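Aromatic-amino-acid transaminase TyrB (PDB 4WD2) probably catalyses the reversible, pyridoxal-phosphate-dependent transfer of amino groups between aromatic amino acids and 2-oxo acids. Local coordinates at residues S112-V117 / L247-F252; N140-F145 / V152-Y157; A172-L177 / E203-V208; C189-G194 / S380-V385; P216-A221 / F234-L239. All blocks are in the same frame, centred on the assembly; numbering follows the deposited sequence.

How the contacts relate
From the N terminus, contact 1 opens on helix 110-125 and closes only at strand 246-251, a long loop. Within it, contact 2 and then contact 3 close as short local loops. Contact 5 follows and also lies inside that span. Contact 4 starts between the two segments of contact 3 and ends at 380-385, beyond the close of contact 1. It therefore crosses contacts 1 and 3, while contact 5 falls within it. Contacts 1, 2 and 5 place helices against one mixed sheet. Contact 3 joins two helices at the periphery. Contact 4 ties a loop after strand 182-186 to the two-stranded sheet of 356-358 and 382-384.

Contact 1. Residues S112-V117 / L247-F252; sequences SGALKV and LVANSF
A114 and L115 on helix 110-125 both touch A249 on strand 246-251. Along the helix, S112 comes first. Its CB points away from the strand, and its OG hydrogen-bonds a phosphate oxygen, OP3, of the modified lysine (LLP) at position 254. The same OG also bonds S292 OG of the second subunit. G113 follows without a side chain. A114 makes the tightest approach: its CB points at the strand and lies 3.6 Å from A249 CB. A114 CB comes over the flank of A249, near its CA as well as its CB. With only methyls between them the backbones come close, 5.3 Å between A114 CA and A249 CA. L115 reaches the same methyl from beside A114. Its CG stands anti to the carbonyl carbon (chi1 -71°), and this carries CD2 to 4.0 Å from A249 CB. L115 also packs on F217 of the adjoining strand 215-220, and A114 on L266 of strand 264-269. A249 thus has two methyl groups against it from one helical turn. Two residues further along the strand, S251 OG bonds OP2 of the same phosphate. The contact itself is purely apolar, and its three touching residues are buried. Small side chains let the helix sit very near the sheet. Helix and strand each supply a serine to the cofactor phosphate, so this packing probably sets the spacing of two groups that bind it.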
# COMPACT_ATOMS: atom_id res chain seq x y z
N SER A 112 -0.69 -4.43 8.66
CA SER A 112 -0.02 -3.14 8.81
C SER A 112 -0.84 -2.04 8.17
O SER A 112 -1.06 -0.98 8.77
CB SER A 112 1.37 -3.15 8.17
OG SER A 112 2.22 -4.11 8.76
N GLY A 113 -1.27 -2.28 6.93
CA GLY A 113 -2.06 -1.32 6.19
C GLY A 113 -3.35 -0.99 6.90
O GLY A 113 -3.82 0.14 6.86
N ALA A 114 -3.92 -1.99 7.57
CA ALA A 114 -5.16 -1.79 8.32
C ALA A 114 -4.91 -0.90 9.53
O ALA A 114 -5.72 -0.03 9.85
CB ALA A 114 -5.74 -3.12 8.75
N LEU A 115 -3.78 -1.11 10.20
CA LEU A 115 -3.41 -0.30 11.34
C LEU A 115 -3.19 1.15 10.91
O LEU A 115 -3.61 2.09 11.60
CB LEU A 115 -2.16 -0.87 12.02
CG LEU A 115 -2.33 -2.20 12.77
CD1 LEU A 115 -0.97 -2.83 13.06
CD2 LEU A 115 -3.10 -2.00 14.06
N LYS A 116 -2.55 1.32 9.76
CA LYS A 116 -2.26 2.65 9.22
C LYS A 116 -3.53 3.40 8.85
O LYS A 116 -3.70 4.55 9.25
CB LYS A 116 -1.35 2.56 8.00
CG LYS A 116 -1.09 3.90 7.31
CD LYS A 116 -0.46 4.92 8.27
CE LYS A 116 0.06 6.16 7.54
NZ LYS A 116 0.37 7.25 8.50
N VAL A 117 -4.40 2.76 8.06
CA VAL A 117 -5.63 3.41 7.61
C VAL A 117 -6.48 3.77 8.82
O VAL A 117 -7.03 4.88 8.89
CB VAL A 117 -6.43 2.51 6.63
CG1 VAL A 117 -7.83 3.06 6.43
CG2 VAL A 117 -5.70 2.41 5.29
N LEU A 247 -12.35 -0.96 16.34
CA LEU A 247 -11.66 -1.14 15.08
C LEU A 247 -10.96 -2.48 15.15
O LEU A 247 -10.44 -2.86 16.20
CB LEU A 247 -10.65 -0.01 14.79
CG LEU A 247 -11.19 1.43 14.66
CD1 LEU A 247 -11.36 2.08 16.02
CD2 LEU A 247 -10.31 2.27 13.77
N VAL A 248 -10.98 -3.21 14.03
CA VAL A 248 -10.33 -4.51 13.96
C VAL A 248 -9.40 -4.61 12.75
O VAL A 248 -9.86 -4.55 11.61
CB VAL A 248 -11.34 -5.66 13.87
CG1 VAL A 248 -10.58 -7.00 13.86
CG2 VAL A 248 -12.34 -5.60 15.01
N ALA A 249 -8.11 -4.78 13.01
CA ALA A 249 -7.16 -5.04 11.95
C ALA A 249 -6.83 -6.53 11.88
O ALA A 249 -6.31 -7.09 12.84
CB ALA A 249 -5.89 -4.22 12.15
N ASN A 250 -7.14 -7.18 10.76
CA ASN A 250 -6.81 -8.60 10.61
C ASN A 250 -5.85 -8.82 9.43
O ASN A 250 -5.96 -8.17 8.39
CB ASN A 250 -8.08 -9.45 10.45
CG ASN A 250 -8.67 -9.40 9.05
OD1 ASN A 250 -9.27 -8.40 8.65
ND2 ASN A 250 -8.52 -10.50 8.30
N SER A 251 -4.90 -9.72 9.63
CA SER A 251 -3.87 -10.02 8.63
C SER A 251 -4.06 -11.41 8.04
O SER A 251 -4.44 -12.35 8.75
CB SER A 251 -2.48 -9.91 9.26
OG SER A 251 -1.47 -10.44 8.40
N PHE A 252 -3.79 -11.53 6.74
CA PHE A 252 -3.76 -12.82 6.08
C PHE A 252 -2.34 -13.26 5.75
O PHE A 252 -2.13 -14.24 5.05
CB PHE A 252 -4.59 -12.79 4.79
CG PHE A 252 -6.06 -12.65 5.02
CD1 PHE A 252 -6.71 -13.46 5.94
CD2 PHE A 252 -6.79 -11.70 4.33
CE1 PHE A 252 -8.08 -13.34 6.15
CE2 PHE A 252 -8.15 -11.57 4.53
CZ PHE A 252 -8.80 -12.40 5.44

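Contact 2. Residues N140-F145 / V152-Y157; sequences NHRFIF and VNTYPY
The guanidinium of R142 has V152 CG1 over one face, and T154 CG2 sits at its edge, near its plane. V152 CG1 lies 3.6 Å from R142 CZ, displaced toward the rim of the group. T154 CG2 is 3.6 Å from R142 NH2. The ring of F145 has H141 O, from its own helix, at its edge and in plane. R142 leaves the helix with CG anti to the backbone N (chi1 178°). The chain then runs out extended and bends at chi3, which brings the guanidinium across the start of the strand. There NH1 donates a hydrogen bond of 3.0 Å to V152 O. The bond is somewhat bent, with an N-H...O angle of 143°. The donor stands above the carbonyl plane, 49° out of it, and so does not use a lone-pair direction. NH1 also forms a salt bridge with E146, one turn on in the same helix. Nearer the core, F145 CB rests 3.8 Å from V152 CG2. V152 therefore offers one methyl to the arginine and the other to the phenylalanine. The contact belongs to a beta-alpha-beta unit of strand 131-135, helix 141-147 and strand 152-159. The helix and the second strand run roughly antiparallel, their segment axes 9.3 Å apart. Apolar packing on the inner side gives way to an arginine at the partly exposed outer side. With a carbonyl, a carboxylate and two methyls round it, the guanidinium is probably held in place despite its outer position.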
# COMPACT_ATOMS: atom_id res chain seq x y z
N ASN A 140 6.21 -2.75 15.63
CA ASN A 140 5.84 -1.64 14.75
C ASN A 140 4.59 -0.88 15.17
O ASN A 140 4.19 0.07 14.50
CB ASN A 140 5.69 -2.17 13.32
CG ASN A 140 7.01 -2.67 12.74
OD1 ASN A 140 8.06 -2.05 12.93
ND2 ASN A 140 6.96 -3.80 12.05
N HIS A 141 3.99 -1.27 16.29
CA HIS A 141 2.82 -0.58 16.82
C HIS A 141 3.14 0.86 17.19
O HIS A 141 2.43 1.79 16.78
CB HIS A 141 2.27 -1.32 18.05
CG HIS A 141 1.30 -2.40 17.73
ND1 HIS A 141 1.06 -3.46 18.58
CD2 HIS A 141 0.48 -2.59 16.66
CE1 HIS A 141 0.14 -4.25 18.04
NE2 HIS A 141 -0.22 -3.75 16.88
N ARG A 142 4.20 1.06 17.97
CA ARG A 142 4.58 2.40 18.38
C ARG A 142 4.95 3.25 17.17
O ARG A 142 4.55 4.41 17.07
CB ARG A 142 5.75 2.38 19.36
CG ARG A 142 6.19 3.78 19.78
CD ARG A 142 7.22 3.75 20.90
NE ARG A 142 6.66 3.26 22.15
CZ ARG A 142 6.03 4.02 23.04
NH1 ARG A 142 5.86 5.32 22.81
NH2 ARG A 142 5.56 3.48 24.16
N PHE A 143 5.70 2.65 16.25
CA PHE A 143 6.18 3.36 15.08
C PHE A 143 5.03 3.87 14.22
O PHE A 143 4.99 5.06 13.88
CB PHE A 143 7.11 2.46 14.26
CG PHE A 143 7.94 3.20 13.24
CD1 PHE A 143 7.56 3.23 11.91
CD2 PHE A 143 9.10 3.85 13.61
CE1 PHE A 143 8.32 3.91 10.97
CE2 PHE A 143 9.87 4.53 12.67
CZ PHE A 143 9.47 4.56 11.35
N ILE A 144 4.09 2.99 13.88
CA ILE A 144 2.96 3.37 13.05
C ILE A 144 2.12 4.47 13.70
O ILE A 144 1.84 5.49 13.07
CB ILE A 144 2.07 2.14 12.73
CG1 ILE A 144 2.81 1.16 11.83
CG2 ILE A 144 0.78 2.57 12.05
CD1 ILE A 144 2.07 -0.16 11.61
N PHE A 145 1.76 4.31 14.96
CA PHE A 145 0.87 5.29 15.59
C PHE A 145 1.56 6.61 15.95
O PHE A 145 0.95 7.68 15.83
CB PHE A 145 0.20 4.66 16.81
CG PHE A 145 -0.92 3.73 16.44
CD1 PHE A 145 -2.20 4.21 16.25
CD2 PHE A 145 -0.68 2.38 16.25
CE1 PHE A 145 -3.24 3.36 15.90
CE2 PHE A 145 -1.71 1.53 15.88
CZ PHE A 145 -2.99 2.01 15.71
N VAL A 152 1.98 7.89 22.28
CA VAL A 152 1.79 6.47 22.51
C VAL A 152 2.29 6.07 23.89
O VAL A 152 3.43 6.36 24.27
CB VAL A 152 2.49 5.63 21.43
CG1 VAL A 152 2.59 4.18 21.86
CG2 VAL A 152 1.76 5.76 20.10
N ASN A 153 1.42 5.41 24.65
CA ASN A 153 1.73 4.95 26.00
C ASN A 153 1.57 3.44 26.14
O ASN A 153 1.16 2.76 25.20
CB ASN A 153 0.83 5.67 27.01
CG ASN A 153 0.73 7.17 26.75
OD1 ASN A 153 1.66 7.93 27.05
ND2 ASN A 153 -0.40 7.60 26.19
N THR A 154 1.89 2.92 27.32
CA THR A 154 1.79 1.49 27.56
C THR A 154 0.90 1.17 28.76
O THR A 154 0.66 2.03 29.61
CB THR A 154 3.18 0.86 27.80
OG1 THR A 154 3.69 1.27 29.08
CG2 THR A 154 4.16 1.30 26.73
N TYR A 155 0.40 -0.05 28.80
CA TYR A 155 -0.28 -0.57 29.99
C TYR A 155 0.43 -1.86 30.41
O TYR A 155 1.05 -2.52 29.58
CB TYR A 155 -1.78 -0.81 29.72
CG TYR A 155 -2.11 -1.65 28.51
CD1 TYR A 155 -2.01 -3.04 28.55
CD2 TYR A 155 -2.56 -1.06 27.33
CE1 TYR A 155 -2.32 -3.82 27.44
CE2 TYR A 155 -2.87 -1.84 26.21
CZ TYR A 155 -2.75 -3.21 26.28
OH TYR A 155 -3.05 -3.98 25.18
N PRO A 156 0.36 -2.20 31.71
CA PRO A 156 1.00 -3.44 32.17
C PRO A 156 0.43 -4.65 31.45
O PRO A 156 -0.78 -4.68 31.18
CB PRO A 156 0.67 -3.49 33.67
CG PRO A 156 0.40 -2.07 34.04
CD PRO A 156 -0.21 -1.43 32.83
N TYR A 157 1.26 -5.64 31.14
CA TYR A 157 0.75 -6.81 30.44
C TYR A 157 1.56 -8.04 30.81
O TYR A 157 1.10 -8.87 31.59
CB TYR A 157 0.77 -6.58 28.92
CG TYR A 157 -0.01 -7.62 28.14
CD1 TYR A 157 -1.39 -7.52 27.99
CD2 TYR A 157 0.63 -8.69 27.54
CE1 TYR A 157 -2.11 -8.47 27.27
CE2 TYR A 157 -0.07 -9.65 26.83
CZ TYR A 157 -1.44 -9.53 26.70
OH TYR A 157 -2.15 -10.48 25.99

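Contact 3. Residues A172-L177 / E203-V208; sequences AAIDAL and EKLIDV
Helices 167-175 and 199-211 lie side by side on the central mixed sheet, and this contact is where the end of the first meets the middle of the second. V208 carries much of it. Its CB points at the other helix, and CG1, anti to the backbone N (chi1 164°), fits against D175. V208 CG1 is 3.5 Å from D175 CA and also 3.5 Å from D175 OD1. V208 CG2 approaches the same OD1 at 3.8 Å, so the carboxylate oxygen rests on both branches of the valine. The D175 and V208 side chains cross at about a right angle. The polar partner of D175 is R212, whose NE forms a salt bridge with OD1. The same oxygen that rests on the valine methyls is thus also paired with a charge. I174 supplies the inner part of the interface with two separate branches. Its CG2 is 4.1 Å from V208 CG1. Its CD1 extends toward the sheet and meets L205 CD1 at 3.7 Å, the two side chains crossing nearly at right angles. L205 reaches this point with its CG anti to the backbone N (chi1 -177°). Both I174 and L205 also pack on strand 182-186, I174 on V183 and L205 on L185. L171, one turn before D175, packs against L205 and V208 as well. The apolar side chains thus lie between the helices and the sheet, and the acid lies nearer the surface. Such paired helices over a mostly parallel sheet are typical of the alpha/beta/alpha large domain of class I aminotransferases.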
# COMPACT_ATOMS: atom_id res chain seq x y z
N ALA A 172 -6.66 -2.33 35.75
CA ALA A 172 -6.68 -1.09 36.52
C ALA A 172 -6.10 0.09 35.72
O ALA A 172 -6.62 1.21 35.80
CB ALA A 172 -5.92 -1.27 37.82
N ALA A 173 -5.05 -0.15 34.95
CA ALA A 173 -4.47 0.90 34.13
C ALA A 173 -5.46 1.36 33.06
O ALA A 173 -5.63 2.56 32.82
CB ALA A 173 -3.18 0.43 33.48
N ILE A 174 -6.12 0.41 32.41
CA ILE A 174 -7.06 0.72 31.34
C ILE A 174 -8.32 1.38 31.91
O ILE A 174 -8.88 2.29 31.30
CB ILE A 174 -7.42 -0.54 30.53
CG1 ILE A 174 -6.19 -1.02 29.75
CG2 ILE A 174 -8.59 -0.27 29.59
CD1 ILE A 174 -6.39 -2.31 28.98
N ASP A 175 -8.74 0.94 33.09
CA ASP A 175 -9.90 1.55 33.76
C ASP A 175 -9.69 3.02 34.09
O ASP A 175 -10.66 3.76 34.31
CB ASP A 175 -10.23 0.78 35.05
CG ASP A 175 -11.58 1.17 35.62
OD1 ASP A 175 -12.55 1.30 34.83
OD2 ASP A 175 -11.69 1.33 36.85
N ALA A 176 -8.44 3.46 34.13
CA ALA A 176 -8.12 4.82 34.53
C ALA A 176 -8.02 5.78 33.34
O ALA A 176 -7.77 6.98 33.53
CB ALA A 176 -6.82 4.84 35.33
N LEU A 177 -8.21 5.27 32.13
CA LEU A 177 -8.07 6.10 30.93
C LEU A 177 -9.28 7.00 30.69
O LEU A 177 -10.41 6.64 31.01
CB LEU A 177 -7.83 5.22 29.70
CG LEU A 177 -6.63 4.29 29.80
CD1 LEU A 177 -6.44 3.49 28.51
CD2 LEU A 177 -5.39 5.11 30.14
N GLU A 203 -14.16 -10.65 29.02
CA GLU A 203 -15.44 -10.06 29.40
C GLU A 203 -15.25 -8.92 30.39
O GLU A 203 -15.89 -7.87 30.26
CB GLU A 203 -16.39 -11.10 30.00
CG GLU A 203 -17.85 -10.83 29.64
CD GLU A 203 -18.09 -10.84 28.14
OE1 GLU A 203 -17.47 -11.68 27.44
OE2 GLU A 203 -18.89 -10.01 27.65
N LYS A 204 -14.37 -9.12 31.38
CA LYS A 204 -14.09 -8.08 32.38
C LYS A 204 -13.43 -6.85 31.78
O LYS A 204 -13.71 -5.72 32.18
CB LYS A 204 -13.21 -8.62 33.51
CG LYS A 204 -13.86 -9.72 34.32
CD LYS A 204 -12.87 -10.26 35.36
CE LYS A 204 -13.32 -11.61 35.89
NZ LYS A 204 -12.37 -12.13 36.92
N LEU A 205 -12.55 -7.07 30.81
CA LEU A 205 -11.92 -5.96 30.11
C LEU A 205 -12.94 -5.18 29.30
O LEU A 205 -12.90 -3.96 29.27
CB LEU A 205 -10.80 -6.47 29.21
CG LEU A 205 -10.03 -5.36 28.48
CD1 LEU A 205 -9.41 -4.39 29.48
CD2 LEU A 205 -8.95 -5.95 27.57
N ILE A 206 -13.87 -5.88 28.65
CA ILE A 206 -14.86 -5.21 27.82
C ILE A 206 -15.83 -4.40 28.68
O ILE A 206 -16.25 -3.32 28.28
CB ILE A 206 -15.65 -6.22 26.93
CG1 ILE A 206 -14.70 -6.88 25.91
CG2 ILE A 206 -16.78 -5.52 26.18
CD1 ILE A 206 -15.27 -8.11 25.21
N ASP A 207 -16.15 -4.92 29.87
CA ASP A 207 -16.94 -4.16 30.85
C ASP A 207 -16.37 -2.75 31.02
O ASP A 207 -17.10 -1.76 30.96
CB ASP A 207 -16.96 -4.86 32.21
CG ASP A 207 -17.72 -6.18 32.21
OD1 ASP A 207 -18.51 -6.44 31.28
OD2 ASP A 207 -17.54 -6.94 33.18
N VAL A 208 -15.07 -2.68 31.25
CA VAL A 208 -14.35 -1.43 31.46
C VAL A 208 -14.30 -0.55 30.20
O VAL A 208 -14.62 0.64 30.25
CB VAL A 208 -12.91 -1.71 31.95
CG1 VAL A 208 -12.04 -0.47 31.81
CG2 VAL A 208 -12.93 -2.21 33.39

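Contact 4. Residues C189-G194 / S380-V385; sequences CHNPTG and SGRMCV
P192 meets R382 from a loop whose turn is tied by a 2.9 Å hydrogen bond from G194 N to H190 O. The turn spans N191, P192 and T193, and the peptide bond before P192 is cis. P192 faces strand 382-384 with its CB, which lies 3.4 Å from R382 CD. P192 O is 3.3 Å from R382 CG. This oxygen is buried by the contact and has no hydrogen-bond partner in the model. R382 thus passes the proline with its aliphatic part, not with its charged end. Its CG is anti to the backbone N (chi1 -172°), and the chain bends at chi3 (81°), which takes the guanidinium past the proline and toward N191. There R382 NH1 stands 4.0 Å from N191 OD1, too long for a hydrogen bond. The amide and guanidinium planes are 46° apart, so the groups are neither stacked nor coplanar. The other end of the N191 amide is engaged: ND2 hydrogen-bonds O3 of the cofactor in the modified lysine (LLP) at position 254. The start of the strand is shaped by an ST turn, in which S380 OG accepts from R382 N. Strand 382-384 pairs with strand 356-358, and R382 also packs on F356. In aspartate aminotransferases the arginine at the corresponding place in the sequence binds the substrate's alpha-carboxylate, and R382 probably does the same. Its methylenes lean on the cis-proline loop, and its guanidinium is brought to the side of the asparagine that holds the cofactor, consistent with a place in the substrate pocket.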
# COMPACT_ATOMS: atom_id res chain seq x y z
N CYS A 189 -2.83 -14.88 20.47
CA CYS A 189 -1.50 -15.18 19.93
C CYS A 189 -0.58 -13.97 20.03
O CYS A 189 -0.04 -13.49 19.03
CB CYS A 189 -1.61 -15.66 18.48
SG CYS A 189 -2.55 -17.21 18.30
N HIS A 190 -0.42 -13.47 21.25
CA HIS A 190 0.29 -12.22 21.49
C HIS A 190 1.70 -12.23 20.91
O HIS A 190 2.45 -13.20 21.06
CB HIS A 190 0.35 -11.91 22.99
CG HIS A 190 0.88 -10.54 23.30
ND1 HIS A 190 2.21 -10.30 23.58
CD2 HIS A 190 0.25 -9.35 23.39
CE1 HIS A 190 2.37 -9.01 23.82
NE2 HIS A 190 1.20 -8.41 23.71
N ASN A 191 2.05 -11.14 20.24
CA ASN A 191 3.37 -10.94 19.69
C ASN A 191 4.00 -9.79 20.48
O ASN A 191 3.51 -8.67 20.42
CB ASN A 191 3.28 -10.63 18.19
CG ASN A 191 4.64 -10.48 17.53
OD1 ASN A 191 5.67 -10.66 18.15
ND2 ASN A 191 4.64 -10.16 16.23
N PRO A 192 5.12 -10.04 21.18
CA PRO A 192 6.03 -11.18 21.13
C PRO A 192 5.91 -12.26 22.22
O PRO A 192 6.70 -13.20 22.17
CB PRO A 192 7.39 -10.50 21.28
CG PRO A 192 7.10 -9.41 22.26
CD PRO A 192 5.69 -8.94 21.97
N THR A 193 4.97 -12.14 23.16
CA THR A 193 5.07 -12.93 24.39
C THR A 193 4.28 -14.24 24.39
O THR A 193 4.59 -15.15 25.15
CB THR A 193 4.61 -12.11 25.61
OG1 THR A 193 3.19 -11.93 25.56
CG2 THR A 193 5.30 -10.75 25.64
N GLY A 194 3.25 -14.32 23.56
CA GLY A 194 2.40 -15.50 23.55
C GLY A 194 1.45 -15.54 24.74
O GLY A 194 0.69 -16.50 24.90
N SER A 380 15.38 -10.17 23.50
CA SER A 380 14.27 -10.09 24.46
C SER A 380 13.90 -11.45 25.05
O SER A 380 13.15 -11.52 26.04
CB SER A 380 13.04 -9.50 23.79
OG SER A 380 12.53 -10.42 22.85
N GLY A 381 14.39 -12.52 24.44
CA GLY A 381 14.05 -13.86 24.87
C GLY A 381 12.89 -14.41 24.07
O GLY A 381 12.36 -15.48 24.38
N ARG A 382 12.47 -13.67 23.04
CA ARG A 382 11.39 -14.15 22.19
C ARG A 382 11.87 -15.30 21.32
O ARG A 382 12.86 -15.17 20.60
CB ARG A 382 10.84 -13.03 21.30
CG ARG A 382 9.59 -13.44 20.53
CD ARG A 382 9.35 -12.54 19.31
NE ARG A 382 10.17 -12.92 18.17
CZ ARG A 382 10.14 -12.32 16.98
NH1 ARG A 382 9.32 -11.30 16.78
NH2 ARG A 382 10.92 -12.75 16.00
N MET A 383 11.16 -16.43 21.37
CA MET A 383 11.43 -17.50 20.42
C MET A 383 10.21 -17.67 19.50
O MET A 383 9.07 -17.53 19.94
CB MET A 383 11.78 -18.82 21.13
CG MET A 383 10.62 -19.67 21.63
SD MET A 383 11.01 -21.46 21.69
CE MET A 383 12.74 -21.43 22.08
N CYS A 384 10.47 -17.93 18.23
CA CYS A 384 9.40 -18.32 17.33
C CYS A 384 9.23 -19.83 17.38
O CYS A 384 10.04 -20.58 16.82
CB CYS A 384 9.67 -17.88 15.89
SG CYS A 384 8.30 -18.31 14.79
N VAL A 385 8.18 -20.28 18.07
CA VAL A 385 7.88 -21.69 18.23
C VAL A 385 7.69 -22.39 16.87
O VAL A 385 7.99 -23.57 16.73
CB VAL A 385 6.62 -21.90 19.10
CG1 VAL A 385 6.43 -23.37 19.44
CG2 VAL A 385 6.73 -21.07 20.37

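Contact 5. Residues P216-A221 / F234-L239; sequences PFVDMA and FAVREL
Strand 216-220 and helix 234-239 run roughly antiparallel, at 147° between their directions, with the segment axes 9.6 Å apart. P216 and V218 alternate with F217 and D219 along the strand, so both point their CB toward the helix. V218 is the centre. Its CG1, anti to the backbone N (chi1 -178°), lies 3.7 Å from V236 CG2. Its CG2 meets L239 CD1 at 3.7 Å, tip to tip. The two methyls of one valine thus face different residues, three apart and so nearly one turn of the helix. L239 uses its second methyl as well: CD2 is 4.1 Å from P216 CG, the two side chains sliding past each other in opposite directions. V236 also packs on V248 of the neighbouring strand 246-251, and V90 and F91 lie against it. The D219 CB points away from the helix, and D219 OD2 hydrogen-bonds H141 NE2. The strand is therefore two-sided. One face, with P216, V218 and M220, is a buried apolar seat for V236 and L239 of helix 234-241. The other face carries F217 and D219, the latter beside the cofactor lysine at position 254.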
# COMPACT_ATOMS: atom_id res chain seq x y z
N PRO A 216 -11.33 0.69 21.52
CA PRO A 216 -10.51 -0.50 21.32
C PRO A 216 -10.13 -0.70 19.85
O PRO A 216 -10.98 -0.66 18.95
CB PRO A 216 -11.41 -1.65 21.81
CG PRO A 216 -12.79 -1.14 21.61
CD PRO A 216 -12.72 0.35 21.88
N PHE A 217 -8.83 -0.88 19.63
CA PHE A 217 -8.28 -1.21 18.33
C PHE A 217 -7.70 -2.62 18.45
O PHE A 217 -6.61 -2.81 18.98
CB PHE A 217 -7.22 -0.20 17.90
CG PHE A 217 -7.02 -0.10 16.41
CD1 PHE A 217 -6.60 1.09 15.84
CD2 PHE A 217 -7.25 -1.18 15.58
CE1 PHE A 217 -6.41 1.20 14.48
CE2 PHE A 217 -7.07 -1.08 14.22
CZ PHE A 217 -6.65 0.11 13.67
N VAL A 218 -8.46 -3.61 18.00
CA VAL A 218 -8.03 -5.00 18.11
C VAL A 218 -7.19 -5.39 16.91
O VAL A 218 -7.58 -5.16 15.76
CB VAL A 218 -9.22 -5.96 18.24
CG1 VAL A 218 -8.72 -7.38 18.42
CG2 VAL A 218 -10.10 -5.55 19.41
N ASP A 219 -6.02 -5.95 17.20
CA ASP A 219 -5.06 -6.41 16.20
C ASP A 219 -5.11 -7.94 16.19
O ASP A 219 -4.64 -8.59 17.13
CB ASP A 219 -3.64 -5.89 16.54
CG ASP A 219 -2.63 -6.14 15.42
OD1 ASP A 219 -2.88 -6.96 14.52
OD2 ASP A 219 -1.55 -5.51 15.46
N MET A 220 -5.72 -8.51 15.15
CA MET A 220 -5.84 -9.96 15.04
C MET A 220 -5.02 -10.45 13.85
O MET A 220 -5.54 -10.59 12.75
CB MET A 220 -7.31 -10.38 14.88
CG MET A 220 -7.52 -11.89 14.94
SD MET A 220 -9.26 -12.34 15.01
CE MET A 220 -9.87 -11.47 13.58
N ALA A 221 -3.74 -10.70 14.09
CA ALA A 221 -2.82 -11.04 13.02
C ALA A 221 -2.68 -12.54 12.82
O ALA A 221 -2.14 -12.99 11.81
CB ALA A 221 -1.46 -10.40 13.29
N PHE A 234 -12.88 -14.39 19.37
CA PHE A 234 -13.85 -14.16 20.45
C PHE A 234 -13.91 -12.71 20.90
O PHE A 234 -15.00 -12.16 21.08
CB PHE A 234 -13.58 -15.04 21.68
CG PHE A 234 -14.45 -14.69 22.87
CD1 PHE A 234 -15.73 -15.20 22.99
CD2 PHE A 234 -13.99 -13.81 23.86
CE1 PHE A 234 -16.54 -14.86 24.07
CE2 PHE A 234 -14.79 -13.46 24.93
CZ PHE A 234 -16.07 -13.98 25.04
N ALA A 235 -12.75 -12.09 21.10
CA ALA A 235 -12.69 -10.72 21.59
C ALA A 235 -13.40 -9.76 20.64
O ALA A 235 -14.16 -8.89 21.07
CB ALA A 235 -11.25 -10.29 21.80
N VAL A 236 -13.15 -9.93 19.35
CA VAL A 236 -13.76 -9.11 18.32
C VAL A 236 -15.27 -9.32 18.28
O VAL A 236 -16.04 -8.36 18.26
CB VAL A 236 -13.15 -9.42 16.93
CG1 VAL A 236 -13.93 -8.74 15.84
CG2 VAL A 236 -11.69 -8.97 16.88
N ARG A 237 -15.69 -10.58 18.28
CA ARG A 237 -17.10 -10.92 18.15
C ARG A 237 -17.89 -10.50 19.40
O ARG A 237 -19.02 -10.04 19.29
CB ARG A 237 -17.26 -12.42 17.88
CG ARG A 237 -16.61 -12.86 16.58
CD ARG A 237 -16.84 -14.34 16.23
NE ARG A 237 -16.10 -14.69 15.02
CZ ARG A 237 -16.09 -15.90 14.45
NH1 ARG A 237 -16.79 -16.89 14.97
NH2 ARG A 237 -15.37 -16.10 13.36
N GLU A 238 -17.28 -10.64 20.58
CA GLU A 238 -17.96 -10.25 21.82
C GLU A 238 -18.05 -8.72 21.96
O GLU A 238 -19.07 -8.20 22.41
CB GLU A 238 -17.25 -10.87 23.03
CG GLU A 238 -17.95 -10.62 24.37
CD GLU A 238 -19.31 -11.29 24.48
OE1 GLU A 238 -19.70 -12.06 23.58
OE2 GLU A 238 -20.02 -11.05 25.49
N LEU A 239 -17.00 -8.00 21.57
CA LEU A 239 -17.06 -6.54 21.53
C LEU A 239 -18.20 -6.06 20.62
O LEU A 239 -18.99 -5.19 20.99
CB LEU A 239 -15.73 -5.95 21.04
CG LEU A 239 -14.61 -5.72 22.07
CD1 LEU A 239 -13.26 -5.61 21.38
CD2 LEU A 239 -14.88 -4.47 22.90